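Local structure of cytochrome c (Shewanella violacea, 6A3L) at residues 79-82 with 83-87. The protein carries a covalently bound heme c and is probably involved in electron transfer. Numbering follows the deposited sequence.
With HEC (heme c), chain C.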
# COMPACT_ATOMS: atom_id res chain seq x y z
N LYS A 79 -17.48 12.47 -11.05
CA LYS A 79 -16.99 11.56 -10.01
C LYS A 79 -17.64 10.18 -10.09
O LYS A 79 -17.00 9.17 -9.78
CB LYS A 79 -17.26 12.19 -8.63
CG LYS A 79 -16.60 11.49 -7.46
CD LYS A 79 -15.09 11.40 -7.64
CE LYS A 79 -14.40 11.21 -6.29
NZ LYS A 79 -15.08 10.13 -5.50
N SER A 80 -18.89 10.12 -10.54
CA SER A 80 -19.57 8.84 -10.69
C SER A 80 -18.79 7.90 -11.62
O SER A 80 -18.55 6.74 -11.29
CB SER A 80 -20.99 9.08 -11.21
OG SER A 80 -21.73 7.89 -11.22
N ASP A 81 -18.37 8.41 -12.79
CA ASP A 81 -17.62 7.60 -13.75
C ASP A 81 -16.21 7.28 -13.26
O ASP A 81 -15.68 6.19 -13.52
CB ASP A 81 -17.55 8.33 -15.10
CG ASP A 81 -16.64 7.63 -16.09
OD1 ASP A 81 -15.58 8.20 -16.44
OD2 ASP A 81 -16.97 6.51 -16.52
N PHE A 82 -15.56 8.23 -12.58
CA PHE A 82 -14.22 8.00 -12.07
C PHE A 82 -14.22 6.86 -11.06
O PHE A 82 -13.39 5.95 -11.13
CB PHE A 82 -13.66 9.29 -11.47
CG PHE A 82 -12.27 9.16 -10.90
CD1 PHE A 82 -11.16 9.29 -11.71
CD2 PHE A 82 -12.08 8.96 -9.53
CE1 PHE A 82 -9.88 9.20 -11.18
CE2 PHE A 82 -10.80 8.86 -9.00
CZ PHE A 82 -9.70 8.98 -9.81
N ASP A 83 -15.18 6.88 -10.13
CA ASP A 83 -15.27 5.80 -9.15
C ASP A 83 -15.47 4.47 -9.85
O ASP A 83 -14.88 3.45 -9.45
CB ASP A 83 -16.42 6.06 -8.16
CG ASP A 83 -16.18 7.29 -7.27
OD1 ASP A 83 -15.17 8.00 -7.45
OD2 ASP A 83 -17.02 7.51 -6.37
N ALA A 84 -16.30 4.45 -10.89
CA ALA A 84 -16.54 3.23 -11.65
C ALA A 84 -15.24 2.67 -12.22
O ALA A 84 -14.96 1.47 -12.10
CB ALA A 84 -17.54 3.50 -12.76
N LYS A 85 -14.42 3.53 -12.82
CA LYS A 85 -13.14 3.08 -13.36
C LYS A 85 -12.26 2.50 -12.26
O LYS A 85 -11.59 1.48 -12.46
CB LYS A 85 -12.42 4.22 -14.09
CG LYS A 85 -13.18 4.73 -15.33
CD LYS A 85 -12.43 5.87 -16.02
CE LYS A 85 -13.14 6.29 -17.30
NZ LYS A 85 -13.26 5.16 -18.25
N MET A 86 -12.25 3.15 -11.09
CA MET A 86 -11.46 2.64 -9.97
C MET A 86 -11.99 1.30 -9.51
O MET A 86 -11.21 0.38 -9.22
CB MET A 86 -11.46 3.65 -8.82
CG MET A 86 -10.37 3.36 -7.80
SD MET A 86 -8.77 3.72 -8.55
CE MET A 86 -8.74 5.51 -8.41
N VAL A 87 -13.32 1.15 -9.43
CA VAL A 87 -13.88 -0.14 -9.04
C VAL A 87 -13.48 -1.22 -10.03
O VAL A 87 -13.18 -2.36 -9.65
CB VAL A 87 -15.42 -0.04 -8.92
CG1 VAL A 87 -16.02 -1.40 -8.59
CG2 VAL A 87 -15.81 0.97 -7.87
FE HEC C . -2.86 6.03 -11.76
CHA HEC C . -1.25 8.91 -10.68
CHB HEC C . 0.11 4.35 -11.68
CHC HEC C . -4.50 2.98 -12.15
CHD HEC C . -5.83 7.65 -11.67
NA HEC C . -0.95 6.54 -11.25
C1A HEC C . -0.50 7.79 -10.87
C2A HEC C . 0.93 7.70 -10.74
C3A HEC C . 1.31 6.44 -11.00
C4A HEC C . 0.13 5.68 -11.33
CMA HEC C . 2.76 5.90 -10.98
CAA HEC C . 1.84 8.85 -10.31
CBA HEC C . 1.75 8.90 -8.78
CGA HEC C . 2.84 9.81 -8.29
O1A HEC C . 3.97 9.30 -8.12
O2A HEC C . 2.60 11.03 -8.09
NB HEC C . -2.31 3.99 -11.84
C1B HEC C . -1.00 3.56 -11.89
C2B HEC C . -0.99 2.15 -12.22
C3B HEC C . -2.27 1.74 -12.37
C4B HEC C . -3.12 2.90 -12.12
CMB HEC C . 0.31 1.33 -12.37
CAB HEC C . -2.78 0.31 -12.70
CBB HEC C . -2.17 -0.77 -12.19
NC HEC C . -4.79 5.43 -11.85
C1C HEC C . -5.26 4.14 -12.08
C2C HEC C . -6.70 4.23 -12.23
C3C HEC C . -7.08 5.51 -12.13
C4C HEC C . -5.88 6.29 -11.87
CMC HEC C . -7.59 3.00 -12.53
CAC HEC C . -8.51 6.12 -12.22
CBC HEC C . -9.59 5.46 -11.76
ND HEC C . -3.41 7.93 -11.25
C1D HEC C . -4.72 8.38 -11.31
C2D HEC C . -4.72 9.77 -10.94
C3D HEC C . -3.46 10.13 -10.66
C4D HEC C . -2.61 8.98 -10.86
CMD HEC C . -5.99 10.65 -10.88
CAD HEC C . -2.99 11.53 -10.20
CBD HEC C . -2.67 11.56 -8.70
CGD HEC C . -2.19 12.94 -8.30
O1D HEC C . -1.10 13.35 -8.74
O2D HEC C . -2.91 13.63 -7.55
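The Phe82 ring has heme c on one face and Asp83 at its edge. The heme atom CBC lies 3.8 Å above the ring plane, displaced toward the rim. In the plane of the ring, Asp83 OD1 lies at the edge, 3.8 Å from Phe82 CD2. The Met86 methyl arrives obliquely, with CE 3.9 Å from Phe82 CZ. Phe82 and Met86 run side by side in the same direction. A backbone hydrogen bond from Met86 N to Phe82 O, 3.0 Å, joins the same two residues. The Met86 chain bends at chi2 (70°) and chi3 (78°), which folds its methyl back toward the ring, and CE also meets heme CBC at 3.5 Å. One turn of helix 79-99 thus offers the heme an aromatic ring and a thioether together. This helix belongs to the four-helix bundle of cytochrome c', and Phe82, Lys85 and Met86 are part of the heme pocket. Phe60 and Tyr126 meet the Phe82 ring edge-to-face, and Leu57 and Cys122 also touch it. With an alanine in place of Phe82, the heme CBC and the Met86 methyl would probably lose their aromatic neighbour, and a gap is likely to open there.

On another side of the helix, Lys79 forms a salt bridge with Asp83, one turn on. Lys79 NZ is 2.9 Å from Asp83 OD1, which offers its syn lone pair; the bond to OD2 is weak. Bends at chi2 and chi4 bring NZ in at the end of the carboxylate, in its plane. Asp81 and Lys85 are paired more loosely. Asp81 OD1 touches Lys85 CE at 3.2 Å, but Lys85 NZ is 4.2 Å from Asp81 OD1, too far for a salt bridge. That oxygen is hydrogen-bonded to Tyr126 OH instead. Helical backbone bonds link both charged pairs, Asp83 N to Lys79 O and Lys85 N to Asp81 O.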